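Local coordinates for peptidase M3B, oligoendopeptidase F (Enterococcus faecium, PDB 2QR4), which probably cleaves short peptides as a zinc-dependent oligoendopeptidase of peptidase family M3, at residues 362-367 with 405-410; 410-415 with 422-427; 430-435 with 564-569. All blocks are in the same frame, centred on the assembly; numbering follows the deposited sequence.

Contact 1. Residues 362-367 with 405-410; sequences DQLFTL and NILTEY
Leu407 sets one methyl, CD2, squarely over the ring of Phe365, while Thr408 comes up to the rim of the same ring. CD2 of Leu407 lies 3.4 Å from the centroid of the Phe365 ring and 12° off its normal, a CH-pi contact in which all six ring carbons share. The other approach is turned by about a right angle: OG1 of Thr408 sits in the plane of the ring, 3.2 Å from CE2 of Phe365, and so meets a C-H edge and not the pi cloud. That hydroxyl is also hydrogen-bonded to the carbonyl O of Glu404, one turn earlier in its own helix, which fixes where the oxygen stands against the aromatic rim. Phe365 places its ring here by swinging CG beside its own backbone N, opposite the carbonyl carbon (chi1 -80°). The two segments belong to helices 361-379 and 394-414, whose axes here pass 10.2 Å apart at 138°. Helix 361-379 carries the HEXXH sequence, which starts after a single residue beyond 362-367, and helix 394-414 probably supplies the further zinc-binding glutamate, as in other gluzincins. Leu364 completes the apolar patch, with its CG 4.1 Å from CD2 of Leu407. The second branch of Leu407 is turned toward the same partner, its CD1 lying 4.2 Å from CD2 of Leu364, so this leucine is shared between a flat ring and a branched chain. No hydrogen bond crosses between the segments, whose touching residues are all buried. Ala308 of helix 302-308 packs against Leu407.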
ATOM      1  N   ASP A 362      -1.569  11.661 -41.160  1.00 46.92           N
ATOM      2  CA  ASP A 362      -1.938  11.330 -39.789  1.00 45.31           C
ATOM      3  C   ASP A 362      -3.047  12.230 -39.235  1.00 42.61           C
ATOM      4  O   ASP A 362      -3.982  11.742 -38.605  1.00 34.25           O
ATOM      5  CB  ASP A 362      -0.712  11.353 -38.872  1.00 46.56           C
ATOM      6  CG  ASP A 362      -0.159   9.961 -38.609  1.00 53.58           C
ATOM      7  OD1 ASP A 362      -0.970   9.050 -38.326  1.00 51.64           O
ATOM      8  OD2 ASP A 362       1.079   9.778 -38.677  1.00 51.68           O
ATOM      9  N   GLN A 363      -2.949  13.537 -39.477  1.00 44.09           N
ATOM     10  CA  GLN A 363      -3.932  14.493 -38.947  1.00 47.96           C
ATOM     11  C   GLN A 363      -5.328  14.295 -39.554  1.00 43.79           C
ATOM     12  O   GLN A 363      -6.348  14.620 -38.933  1.00 32.86           O
ATOM     13  CB  GLN A 363      -3.459  15.937 -39.152  1.00 45.90           C
ATOM     14  CG  GLN A 363      -2.045  16.225 -38.651  1.00 50.66           C
ATOM     15  CD  GLN A 363      -1.678  17.699 -38.759  1.00 55.94           C
ATOM     16  OE1 GLN A 363      -0.553  18.052 -39.123  1.00 59.32           O
ATOM     17  NE2 GLN A 363      -2.634  18.569 -38.449  1.00 61.88           N
ATOM     18  N   LEU A 364      -5.361  13.764 -40.773  1.00 41.53           N
ATOM     19  CA  LEU A 364      -6.611  13.425 -41.443  1.00 41.10           C
ATOM     20  C   LEU A 364      -7.379  12.384 -40.624  1.00 45.53           C
ATOM     21  O   LEU A 364      -8.595  12.513 -40.416  1.00 34.34           O
ATOM     22  CB  LEU A 364      -6.326  12.909 -42.858  1.00 40.25           C
ATOM     23  CG  LEU A 364      -7.507  12.500 -43.738  1.00 36.48           C
ATOM     24  CD1 LEU A 364      -8.508  13.631 -43.837  1.00 46.35           C
ATOM     25  CD2 LEU A 364      -7.025  12.083 -45.120  1.00 40.78           C
ATOM     26  N   PHE A 365      -6.661  11.362 -40.158  1.00 33.65           N
ATOM     27  CA  PHE A 365      -7.232  10.353 -39.265  1.00 35.61           C
ATOM     28  C   PHE A 365      -7.759  10.945 -37.955  1.00 39.42           C
ATOM     29  O   PHE A 365      -8.805  10.525 -37.447  1.00 31.06           O
ATOM     30  CB  PHE A 365      -6.206   9.255 -38.982  1.00 32.67           C
ATOM     31  CG  PHE A 365      -6.104   8.244 -40.082  1.00 43.01           C
ATOM     32  CD1 PHE A 365      -5.187   8.405 -41.107  1.00 38.33           C
ATOM     33  CD2 PHE A 365      -6.956   7.145 -40.110  1.00 40.35           C
ATOM     34  CE1 PHE A 365      -5.104   7.472 -42.124  1.00 37.93           C
ATOM     35  CE2 PHE A 365      -6.882   6.220 -41.127  1.00 21.56           C
ATOM     36  CZ  PHE A 365      -5.954   6.384 -42.135  1.00 33.31           C
ATOM     37  N   THR A 366      -7.021  11.919 -37.426  1.00 33.93           N
ATOM     38  CA  THR A 366      -7.397  12.623 -36.218  1.00 29.07           C
ATOM     39  C   THR A 366      -8.695  13.378 -36.441  1.00 38.05           C
ATOM     40  O   THR A 366      -9.611  13.314 -35.620  1.00 41.69           O
ATOM     41  CB  THR A 366      -6.308  13.627 -35.821  1.00 36.19           C
ATOM     42  OG1 THR A 366      -5.054  12.943 -35.725  1.00 44.91           O
ATOM     43  CG2 THR A 366      -6.631  14.297 -34.486  1.00 29.50           C
ATOM     44  N   LEU A 367      -8.764  14.095 -37.559  1.00 36.42           N
ATOM     45  CA  LEU A 367      -9.941  14.877 -37.895  1.00 37.31           C
ATOM     46  C   LEU A 367     -11.180  13.981 -37.945  1.00 44.32           C
ATOM     47  O   LEU A 367     -12.221  14.278 -37.348  1.00 37.90           O
ATOM     48  CB  LEU A 367      -9.742  15.565 -39.240  1.00 31.43           C
ATOM     49  CG  LEU A 367     -10.920  16.438 -39.664  1.00 36.36           C
ATOM     50  CD1 LEU A 367     -11.124  17.586 -38.663  1.00 22.13           C
ATOM     51  CD2 LEU A 367     -10.730  16.954 -41.087  1.00 36.37           C
ATOM     52  N   ASN A 405     -11.911   3.569 -39.386  1.00 42.40           N
ATOM     53  CA  ASN A 405     -12.077   2.384 -40.226  1.00 43.75           C
ATOM     54  C   ASN A 405     -12.629   2.738 -41.591  1.00 43.75           C
ATOM     55  O   ASN A 405     -12.167   2.222 -42.609  1.00 42.85           O
ATOM     56  CB  ASN A 405     -12.966   1.342 -39.540  1.00 35.99           C
ATOM     57  CG  ASN A 405     -12.223   0.583 -38.441  1.00 46.85           C
ATOM     58  OD1 ASN A 405     -10.998   0.521 -38.450  1.00 54.73           O
ATOM     59  ND2 ASN A 405     -12.963   0.013 -37.492  1.00 45.65           N
ATOM     60  N   ILE A 406     -13.604   3.642 -41.603  1.00 38.67           N
ATOM     61  CA  ILE A 406     -14.262   4.024 -42.832  1.00 37.46           C
ATOM     62  C   ILE A 406     -13.336   4.869 -43.700  1.00 42.21           C
ATOM     63  O   ILE A 406     -13.341   4.740 -44.923  1.00 48.76           O
ATOM     64  CB  ILE A 406     -15.598   4.728 -42.544  1.00 44.37           C
ATOM     65  CG1 ILE A 406     -16.601   3.718 -41.977  1.00 40.81           C
ATOM     66  CG2 ILE A 406     -16.170   5.360 -43.805  1.00 28.91           C
ATOM     67  CD1 ILE A 406     -17.922   4.351 -41.545  1.00 36.82           C
ATOM     68  N   LEU A 407     -12.511   5.703 -43.073  1.00 46.75           N
ATOM     69  CA  LEU A 407     -11.515   6.481 -43.827  1.00 47.21           C
ATOM     70  C   LEU A 407     -10.389   5.604 -44.379  1.00 44.67           C
ATOM     71  O   LEU A 407      -9.943   5.799 -45.510  1.00 43.43           O
ATOM     72  CB  LEU A 407     -10.914   7.596 -42.973  1.00 47.86           C
ATOM     73  CG  LEU A 407      -9.603   8.145 -43.543  1.00 40.69           C
ATOM     74  CD1 LEU A 407      -9.870   9.086 -44.717  1.00 37.76           C
ATOM     75  CD2 LEU A 407      -8.790   8.830 -42.468  1.00 38.34           C
ATOM     76  N   THR A 408      -9.926   4.646 -43.581  1.00 35.81           N
ATOM     77  CA  THR A 408      -8.930   3.690 -44.067  1.00 37.61           C
ATOM     78  C   THR A 408      -9.412   2.951 -45.311  1.00 40.66           C
ATOM     79  O   THR A 408      -8.714   2.894 -46.320  1.00 45.66           O
ATOM     80  CB  THR A 408      -8.581   2.651 -43.019  1.00 36.88           C
ATOM     81  OG1 THR A 408      -7.993   3.302 -41.886  1.00 41.58           O
ATOM     82  CG2 THR A 408      -7.610   1.625 -43.603  1.00 32.72           C
ATOM     83  N   GLU A 409     -10.609   2.385 -45.240  1.00 35.56           N
ATOM     84  CA  GLU A 409     -11.151   1.681 -46.385  1.00 33.05           C
ATOM     85  C   GLU A 409     -11.256   2.618 -47.571  1.00 40.40           C
ATOM     86  O   GLU A 409     -10.899   2.249 -48.692  1.00 47.15           O
ATOM     87  CB  GLU A 409     -12.526   1.079 -46.068  1.00 43.83           C
ATOM     88  CG  GLU A 409     -13.181   0.353 -47.253  1.00 39.18           C
ATOM     89  CD  GLU A 409     -12.359  -0.843 -47.726  1.00 48.84           C
ATOM     90  OE1 GLU A 409     -11.646  -1.441 -46.900  1.00 36.91           O
ATOM     91  OE2 GLU A 409     -12.423  -1.189 -48.921  1.00 49.57           O
ATOM     92  N   TYR A 410     -11.755   3.828 -47.336  1.00 41.14           N
ATOM     93  CA  TYR A 410     -11.918   4.779 -48.440  1.00 40.53           C
ATOM     94  C   TYR A 410     -10.586   5.060 -49.149  1.00 40.40           C
ATOM     95  O   TYR A 410     -10.535   5.108 -50.377  1.00 41.40           O
ATOM     96  CB  TYR A 410     -12.559   6.089 -47.965  1.00 42.87           C
ATOM     97  CG  TYR A 410     -12.606   7.138 -49.043  1.00 42.56           C
ATOM     98  CD1 TYR A 410     -13.482   7.018 -50.106  1.00 43.82           C
ATOM     99  CD2 TYR A 410     -11.760   8.237 -49.011  1.00 40.11           C
ATOM    100  CE1 TYR A 410     -13.520   7.961 -51.101  1.00 37.36           C
ATOM    101  CE2 TYR A 410     -11.790   9.178 -50.000  1.00 32.12           C
ATOM    102  CZ  TYR A 410     -12.670   9.037 -51.049  1.00 41.65           C
ATOM    103  OH  TYR A 410     -12.715   9.986 -52.053  1.00 49.42           O
TER

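Contact 2. Residues 410-415 with 422-427; sequences YLLETE and AYVLNH
An antiparallel helical hairpin, made by helix 394-414, a short turn and helix 418-454, brings Leu412 against Val424 and Leu425 close to the bend. The axes of the two segments run 10.1 Å apart with their directions at 152°. Leu412 crosses Leu425 at a slant, and the methyl CD1 of Leu425 nestles against the branched end of the other leucine, 3.7 Å from Leu412 CD2 and 3.9 Å from Leu412 CG. Toward Val424 the side chain of Leu412 slides past in the opposite sense; the exact spacing of their methyls is doubtful, and the nearly eclipsed chi1 of Val424 (4°) counsels the same caution. Leu411 adds a looser touch, its CB 4.4 Å from Val424 CG2. Beside this apolar seam the carbonyl O of Leu411 takes two N-H groups, from Thr414 N at 3.0 Å and Glu415 N at 2.7 Å. OG1 of Thr414 turns back to the O of Tyr410, at 3.1 Å, tilted from the carbonyl plane. Arg421, in the second helix, uses NH1 to bind the carbonyl oxygens of both Leu412 and Glu415, tying the turn to the helix after it. Two consecutive antiparallel helices packed through aliphatic side chains beside a short connection form an alpha-alpha hairpin.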
ATOM      1  N   TYR A 410     -11.755   3.828 -47.336  1.00 41.14           N
ATOM      2  CA  TYR A 410     -11.918   4.779 -48.440  1.00 40.53           C
ATOM      3  C   TYR A 410     -10.586   5.060 -49.149  1.00 40.40           C
ATOM      4  O   TYR A 410     -10.535   5.108 -50.377  1.00 41.40           O
ATOM      5  CB  TYR A 410     -12.559   6.089 -47.965  1.00 42.87           C
ATOM      6  CG  TYR A 410     -12.606   7.138 -49.043  1.00 42.56           C
ATOM      7  CD1 TYR A 410     -13.482   7.018 -50.106  1.00 43.82           C
ATOM      8  CD2 TYR A 410     -11.760   8.237 -49.011  1.00 40.11           C
ATOM      9  CE1 TYR A 410     -13.520   7.961 -51.101  1.00 37.36           C
ATOM     10  CE2 TYR A 410     -11.790   9.178 -50.000  1.00 32.12           C
ATOM     11  CZ  TYR A 410     -12.670   9.037 -51.049  1.00 41.65           C
ATOM     12  OH  TYR A 410     -12.715   9.986 -52.053  1.00 49.42           O
ATOM     13  N   LEU A 411      -9.522   5.250 -48.369  1.00 34.89           N
ATOM     14  CA  LEU A 411      -8.189   5.521 -48.907  1.00 37.09           C
ATOM     15  C   LEU A 411      -7.710   4.342 -49.759  1.00 38.02           C
ATOM     16  O   LEU A 411      -7.220   4.527 -50.868  1.00 46.39           O
ATOM     17  CB  LEU A 411      -7.184   5.808 -47.763  1.00 31.61           C
ATOM     18  CG  LEU A 411      -7.320   7.156 -47.027  1.00 37.56           C
ATOM     19  CD1 LEU A 411      -6.370   7.280 -45.836  1.00 31.05           C
ATOM     20  CD2 LEU A 411      -7.131   8.343 -47.971  1.00 36.58           C
ATOM     21  N   LEU A 412      -7.870   3.134 -49.228  1.00 41.21           N
ATOM     22  CA  LEU A 412      -7.456   1.898 -49.900  1.00 38.95           C
ATOM     23  C   LEU A 412      -8.257   1.621 -51.165  1.00 41.77           C
ATOM     24  O   LEU A 412      -7.825   0.847 -52.026  1.00 36.92           O
ATOM     25  CB  LEU A 412      -7.571   0.711 -48.938  1.00 39.27           C
ATOM     26  CG  LEU A 412      -6.367   0.240 -48.086  1.00 44.33           C
ATOM     27  CD1 LEU A 412      -5.230   1.230 -47.960  1.00 41.42           C
ATOM     28  CD2 LEU A 412      -6.790  -0.276 -46.722  1.00 41.66           C
ATOM     29  N   GLU A 413      -9.426   2.246 -51.291  1.00 39.67           N
ATOM     30  CA  GLU A 413     -10.191   2.088 -52.527  1.00 44.38           C
ATOM     31  C   GLU A 413      -9.893   3.193 -53.534  1.00 36.50           C
ATOM     32  O   GLU A 413     -10.355   3.123 -54.661  1.00 39.91           O
ATOM     33  CB  GLU A 413     -11.700   2.008 -52.267  1.00 34.72           C
ATOM     34  CG  GLU A 413     -12.111   0.917 -51.286  1.00 46.49           C
ATOM     35  CD  GLU A 413     -13.627   0.852 -51.065  1.00 49.77           C
ATOM     36  OE1 GLU A 413     -14.092  -0.010 -50.289  1.00 55.39           O
ATOM     37  OE2 GLU A 413     -14.357   1.660 -51.669  1.00 51.76           O
ATOM     38  N   THR A 414      -9.131   4.214 -53.145  1.00 42.34           N
ATOM     39  CA  THR A 414      -8.895   5.345 -54.074  1.00 47.91           C
ATOM     40  C   THR A 414      -7.429   5.651 -54.357  1.00 41.75           C
ATOM     41  O   THR A 414      -7.097   6.110 -55.431  1.00 46.34           O
ATOM     42  CB  THR A 414      -9.545   6.655 -53.587  1.00 44.69           C
ATOM     43  OG1 THR A 414      -9.022   6.995 -52.291  1.00 37.90           O
ATOM     44  CG2 THR A 414     -11.060   6.519 -53.529  1.00 37.94           C
ATOM     45  N   GLU A 415      -6.565   5.421 -53.381  1.00 50.14           N
ATOM     46  CA  GLU A 415      -5.139   5.683 -53.533  1.00 43.43           C
ATOM     47  C   GLU A 415      -4.475   4.692 -54.473  1.00 49.63           C
ATOM     48  O   GLU A 415      -4.657   3.484 -54.350  1.00 52.47           O
ATOM     49  CB  GLU A 415      -4.453   5.631 -52.168  1.00 45.45           C
ATOM     50  CG  GLU A 415      -4.859   6.780 -51.277  1.00 55.16           C
ATOM     51  CD  GLU A 415      -4.648   8.127 -51.953  1.00 60.48           C
ATOM     52  OE1 GLU A 415      -3.788   8.218 -52.864  1.00 62.61           O
ATOM     53  OE2 GLU A 415      -5.344   9.091 -51.572  1.00 60.80           O
ATOM     54  N   ALA A 422       1.007   1.635 -48.993  1.00 46.58           N
ATOM     55  CA  ALA A 422       1.819   0.996 -47.955  1.00 46.63           C
ATOM     56  C   ALA A 422       1.646   1.705 -46.621  1.00 49.67           C
ATOM     57  O   ALA A 422       1.462   1.059 -45.579  1.00 45.25           O
ATOM     58  CB  ALA A 422       3.294   0.953 -48.350  1.00 35.31           C
ATOM     59  N   TYR A 423       1.687   3.035 -46.658  1.00 36.85           N
ATOM     60  CA  TYR A 423       1.580   3.799 -45.429  1.00 37.88           C
ATOM     61  C   TYR A 423       0.274   3.494 -44.716  1.00 41.23           C
ATOM     62  O   TYR A 423       0.276   3.247 -43.508  1.00 38.45           O
ATOM     63  CB  TYR A 423       1.692   5.316 -45.653  1.00 53.28           C
ATOM     64  CG  TYR A 423       1.659   6.056 -44.335  1.00 48.45           C
ATOM     65  CD1 TYR A 423       0.472   6.593 -43.838  1.00 47.56           C
ATOM     66  CD2 TYR A 423       2.807   6.154 -43.555  1.00 53.35           C
ATOM     67  CE1 TYR A 423       0.441   7.243 -42.615  1.00 49.15           C
ATOM     68  CE2 TYR A 423       2.792   6.790 -42.335  1.00 55.73           C
ATOM     69  CZ  TYR A 423       1.612   7.334 -41.863  1.00 62.64           C
ATOM     70  OH  TYR A 423       1.621   7.969 -40.632  1.00 67.48           O
ATOM     71  N   VAL A 424      -0.844   3.498 -45.441  1.00 36.02           N
ATOM     72  CA  VAL A 424      -2.111   3.276 -44.752  1.00 36.63           C
ATOM     73  C   VAL A 424      -2.350   1.819 -44.333  1.00 36.35           C
ATOM     74  O   VAL A 424      -2.926   1.550 -43.280  1.00 43.07           O
ATOM     75  CB  VAL A 424      -3.319   3.987 -45.428  1.00 40.77           C
ATOM     76  CG1 VAL A 424      -2.915   4.684 -46.711  1.00 34.43           C
ATOM     77  CG2 VAL A 424      -4.511   3.067 -45.580  1.00 29.40           C
ATOM     78  N   LEU A 425      -1.843   0.883 -45.119  1.00 38.51           N
ATOM     79  CA  LEU A 425      -1.887  -0.518 -44.738  1.00 35.73           C
ATOM     80  C   LEU A 425      -1.166  -0.721 -43.404  1.00 39.50           C
ATOM     81  O   LEU A 425      -1.703  -1.327 -42.469  1.00 46.42           O
ATOM     82  CB  LEU A 425      -1.231  -1.367 -45.823  1.00 44.77           C
ATOM     83  CG  LEU A 425      -2.083  -2.197 -46.789  1.00 50.35           C
ATOM     84  CD1 LEU A 425      -3.578  -2.013 -46.617  1.00 43.68           C
ATOM     85  CD2 LEU A 425      -1.654  -1.961 -48.230  1.00 38.11           C
ATOM     86  N   ASN A 426       0.048  -0.196 -43.308  1.00 35.50           N
ATOM     87  CA  ASN A 426       0.846  -0.374 -42.098  1.00 41.01           C
ATOM     88  C   ASN A 426       0.342   0.440 -40.893  1.00 37.07           C
ATOM     89  O   ASN A 426       0.407  -0.016 -39.757  1.00 48.05           O
ATOM     90  CB  ASN A 426       2.318  -0.086 -42.380  1.00 37.55           C
ATOM     91  CG  ASN A 426       3.183  -0.293 -41.171  1.00 45.90           C
ATOM     92  OD1 ASN A 426       3.562   0.667 -40.511  1.00 50.26           O
ATOM     93  ND2 ASN A 426       3.491  -1.551 -40.854  1.00 40.34           N
ATOM     94  N   HIS A 427      -0.170   1.632 -41.151  1.00 36.70           N
ATOM     95  CA  HIS A 427      -0.806   2.438 -40.122  1.00 41.91           C
ATOM     96  C   HIS A 427      -1.940   1.643 -39.463  1.00 44.52           C
ATOM     97  O   HIS A 427      -2.056   1.620 -38.236  1.00 44.00           O
ATOM     98  CB  HIS A 427      -1.320   3.741 -40.748  1.00 41.11           C
ATOM     99  CG  HIS A 427      -2.212   4.555 -39.857  1.00 58.03           C
ATOM    100  ND1 HIS A 427      -1.725   5.421 -38.900  1.00 54.30           N
ATOM    101  CD2 HIS A 427      -3.562   4.666 -39.814  1.00 53.15           C
ATOM    102  CE1 HIS A 427      -2.736   6.021 -38.295  1.00 48.68           C
ATOM    103  NE2 HIS A 427      -3.862   5.582 -38.833  1.00 52.58           N
TER

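Contact 3. Residues 430-435 with 564-569; sequences DGFKGT and SMFEQR
Phe566 is the residue of 564-569 that meets Phe432, and its neighbours in sequence serve other partners. Met565, present as selenomethionine, turns its end away from 430-435 and lays SE 3.6 Å above the guanidinium plane of Arg569, over its centre. Phe566 follows, with CG anti to the backbone N (chi1 -179°), which carries its ring out to Phe432. CD1 of Phe566 stands over one face of the Phe432 ring, toward the rim, 3.3 Å from Phe432 CG. The planes are inclined at 51° and the centroids lie 4.6 Å apart, an oblique aromatic pair. CB of Phe566 shares that face, 4.0 Å from the centroid of the Phe432 ring in a CH-pi contact. Phe509 of helix 503-520 adds an edge-to-face partner to Phe432, and Leu262 of helix 260-274 packs on Phe566. One turn on, Arg569 leaves the phenylalanine pair aside and forms a cation-pi contact with Tyr428. Buried aromatic packing of this kind joins helix 557-579 to helix 418-454 within the largely helical fold of the M3 oligopeptidases.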
ATOM      1  N   ASP A 430      -0.590  -1.444 -37.534  1.00 44.99           N
ATOM      2  CA  ASP A 430       0.075  -0.957 -36.354  1.00 42.47           C
ATOM      3  C   ASP A 430      -0.903  -0.634 -35.220  1.00 44.03           C
ATOM      4  O   ASP A 430      -0.713  -1.069 -34.076  1.00 47.56           O
ATOM      5  CB  ASP A 430       0.919   0.254 -36.706  1.00 51.32           C
ATOM      6  CG  ASP A 430       1.820   0.664 -35.584  1.00 60.43           C
ATOM      7  OD1 ASP A 430       2.622  -0.189 -35.138  1.00 57.06           O
ATOM      8  OD2 ASP A 430       1.717   1.833 -35.154  1.00 61.51           O
ATOM      9  N   GLY A 431      -1.950   0.125 -35.536  1.00 43.13           N
ATOM     10  CA  GLY A 431      -3.005   0.406 -34.568  1.00 38.75           C
ATOM     11  C   GLY A 431      -3.613  -0.889 -34.054  1.00 46.66           C
ATOM     12  O   GLY A 431      -3.908  -1.014 -32.866  1.00 45.13           O
ATOM     13  N   PHE A 432      -3.788  -1.862 -34.952  1.00 33.63           N
ATOM     14  CA  PHE A 432      -4.325  -3.175 -34.588  1.00 37.19           C
ATOM     15  C   PHE A 432      -3.358  -3.897 -33.625  1.00 45.07           C
ATOM     16  O   PHE A 432      -3.779  -4.453 -32.615  1.00 43.40           O
ATOM     17  CB  PHE A 432      -4.557  -3.986 -35.870  1.00 43.81           C
ATOM     18  CG  PHE A 432      -5.440  -5.209 -35.703  1.00 38.58           C
ATOM     19  CD1 PHE A 432      -5.039  -6.282 -34.925  1.00 33.36           C
ATOM     20  CD2 PHE A 432      -6.634  -5.309 -36.400  1.00 41.59           C
ATOM     21  CE1 PHE A 432      -5.829  -7.413 -34.808  1.00 31.21           C
ATOM     22  CE2 PHE A 432      -7.429  -6.433 -36.295  1.00 42.22           C
ATOM     23  CZ  PHE A 432      -7.028  -7.487 -35.494  1.00 39.07           C
ATOM     24  N   LYS A 433      -2.057  -3.870 -33.911  1.00 38.62           N
ATOM     25  CA  LYS A 433      -1.099  -4.479 -32.991  1.00 42.28           C
ATOM     26  C   LYS A 433      -1.228  -3.911 -31.557  1.00 37.24           C
ATOM     27  O   LYS A 433      -1.179  -4.657 -30.572  1.00 50.58           O
ATOM     28  CB  LYS A 433       0.354  -4.350 -33.501  1.00 45.15           C
ATOM     29  CG  LYS A 433       1.437  -4.641 -32.420  1.00 38.06           C
ATOM     30  CD  LYS A 433       2.772  -3.954 -32.728  1.00 57.86           C
ATOM     31  CE  LYS A 433       3.102  -2.796 -31.767  1.00 64.96           C
ATOM     32  NZ  LYS A 433       3.495  -3.240 -30.368  1.00 68.05           N
ATOM     33  N   GLY A 434      -1.381  -2.601 -31.436  1.00 42.77           N
ATOM     34  CA  GLY A 434      -1.414  -1.979 -30.111  1.00 35.12           C
ATOM     35  C   GLY A 434      -2.743  -2.121 -29.382  1.00 45.13           C
ATOM     36  O   GLY A 434      -2.782  -2.247 -28.156  1.00 55.14           O
ATOM     37  N   THR A 435      -3.841  -2.104 -30.124  1.00 38.77           N
ATOM     38  CA  THR A 435      -5.139  -2.039 -29.495  1.00 41.89           C
ATOM     39  C   THR A 435      -5.764  -3.418 -29.299  1.00 49.60           C
ATOM     40  O   THR A 435      -6.506  -3.623 -28.343  1.00 47.03           O
ATOM     41  CB  THR A 435      -6.066  -1.140 -30.283  1.00 40.92           C
ATOM     42  OG1 THR A 435      -5.352   0.050 -30.609  1.00 46.31           O
ATOM     43  CG2 THR A 435      -7.301  -0.776 -29.465  1.00 37.23           C
ATOM     44  N   SER A 564      -9.451 -11.442 -39.904  1.00 41.20           N
ATOM     45  CA  SER A 564      -9.394 -11.740 -41.318  1.00 43.13           C
ATOM     46  C   SER A 564      -8.916 -10.503 -42.063  1.00 47.80           C
ATOM     47  O   SER A 564      -8.130 -10.589 -43.020  1.00 45.98           O
ATOM     48  CB  SER A 564     -10.752 -12.198 -41.848  1.00 32.70           C
ATOM     49  OG  SER A 564     -10.730 -12.232 -43.275  1.00 42.57           O
HETATM   50  N   MSE A 565      -9.385  -9.350 -41.614  1.00 34.03           N
HETATM   51  CA  MSE A 565      -8.991  -8.104 -42.234  1.00 44.53           C
HETATM   52  C   MSE A 565      -7.516  -7.793 -41.979  1.00 43.32           C
HETATM   53  O   MSE A 565      -6.836  -7.224 -42.823  1.00 38.02           O
HETATM   54  CB  MSE A 565      -9.836  -6.972 -41.688  1.00 30.42           C
HETATM   55  CG  MSE A 565      -9.566  -5.635 -42.367  1.00 65.75           C
HETATM   56 SE   MSE A 565     -10.817  -4.241 -41.788  1.00 90.46          SE
HETATM   57  CE  MSE A 565     -12.443  -5.349 -41.589  1.00 75.33           C
ATOM     58  N   PHE A 566      -7.026  -8.153 -40.801  1.00 36.48           N
ATOM     59  CA  PHE A 566      -5.637  -7.890 -40.465  1.00 44.85           C
ATOM     60  C   PHE A 566      -4.783  -8.700 -41.414  1.00 43.08           C
ATOM     61  O   PHE A 566      -3.819  -8.190 -41.982  1.00 44.13           O
ATOM     62  CB  PHE A 566      -5.360  -8.281 -39.016  1.00 42.38           C
ATOM     63  CG  PHE A 566      -3.952  -8.032 -38.569  1.00 41.88           C
ATOM     64  CD1 PHE A 566      -3.617  -6.856 -37.918  1.00 36.66           C
ATOM     65  CD2 PHE A 566      -2.970  -8.992 -38.759  1.00 45.65           C
ATOM     66  CE1 PHE A 566      -2.322  -6.632 -37.475  1.00 45.31           C
ATOM     67  CE2 PHE A 566      -1.665  -8.771 -38.328  1.00 40.77           C
ATOM     68  CZ  PHE A 566      -1.341  -7.594 -37.685  1.00 37.39           C
ATOM     69  N   GLU A 567      -5.175  -9.961 -41.595  1.00 37.50           N
ATOM     70  CA  GLU A 567      -4.475 -10.888 -42.469  1.00 36.50           C
ATOM     71  C   GLU A 567      -4.506 -10.422 -43.931  1.00 37.64           C
ATOM     72  O   GLU A 567      -3.475 -10.385 -44.600  1.00 48.76           O
ATOM     73  CB  GLU A 567      -5.050 -12.308 -42.325  1.00 36.13           C
ATOM     74  CG  GLU A 567      -4.523 -13.307 -43.377  1.00 44.87           C
ATOM     75  CD  GLU A 567      -4.977 -14.754 -43.146  1.00 45.89           C
ATOM     76  OE1 GLU A 567      -6.132 -14.973 -42.720  1.00 58.09           O
ATOM     77  OE2 GLU A 567      -4.175 -15.679 -43.397  1.00 50.75           O
ATOM     78  N   GLN A 568      -5.671 -10.064 -44.445  1.00 35.47           N
ATOM     79  CA  GLN A 568      -5.691  -9.635 -45.837  1.00 42.24           C
ATOM     80  C   GLN A 568      -4.879  -8.363 -46.083  1.00 39.64           C
ATOM     81  O   GLN A 568      -4.173  -8.253 -47.080  1.00 41.50           O
ATOM     82  CB  GLN A 568      -7.106  -9.600 -46.467  1.00 41.85           C
ATOM     83  CG  GLN A 568      -8.196  -8.978 -45.668  1.00 50.48           C
ATOM     84  CD  GLN A 568      -9.576  -9.263 -46.262  1.00 42.61           C
ATOM     85  OE1 GLN A 568     -10.395  -9.952 -45.661  1.00 38.27           O
ATOM     86  NE2 GLN A 568      -9.835  -8.720 -47.433  1.00 45.05           N
ATOM     87  N   ARG A 569      -4.921  -7.421 -45.155  1.00 36.90           N
ATOM     88  CA  ARG A 569      -4.153  -6.204 -45.345  1.00 29.01           C
ATOM     89  C   ARG A 569      -2.646  -6.455 -45.147  1.00 37.47           C
ATOM     90  O   ARG A 569      -1.810  -5.876 -45.828  1.00 34.44           O
ATOM     91  CB  ARG A 569      -4.700  -5.082 -44.474  1.00 32.40           C
ATOM     92  CG  ARG A 569      -6.166  -4.708 -44.856  1.00 37.14           C
ATOM     93  CD  ARG A 569      -6.699  -3.554 -44.004  1.00 29.97           C
ATOM     94  NE  ARG A 569      -7.935  -3.048 -44.556  1.00 38.33           N
ATOM     95  CZ  ARG A 569      -8.707  -2.139 -43.971  1.00 37.59           C
ATOM     96  NH1 ARG A 569      -8.376  -1.653 -42.786  1.00 35.30           N
ATOM     97  NH2 ARG A 569      -9.824  -1.733 -44.573  1.00 31.82           N
TER

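Overall arrangement
Contacts 1 and 2 lie about 9 Å apart between centres and share helix 394-414, while contacts 2 and 3 share helix 418-454, their centres about 13 Å apart. Phe365 of contact 1 reaches His427 of contact 2, with CD2 of Phe365 3.7 Å from NE2 of His427. Arg569 joins contact 3 to both others: its NH2 makes a 3.0 Å salt bridge with OE1 of Glu409, and its NE lies 3.7 Å from CD2 of Leu412. Packing thus runs from the helix bearing the HEXXH sequence of the presumed zinc site, through the helical hairpin, to helix 557-579.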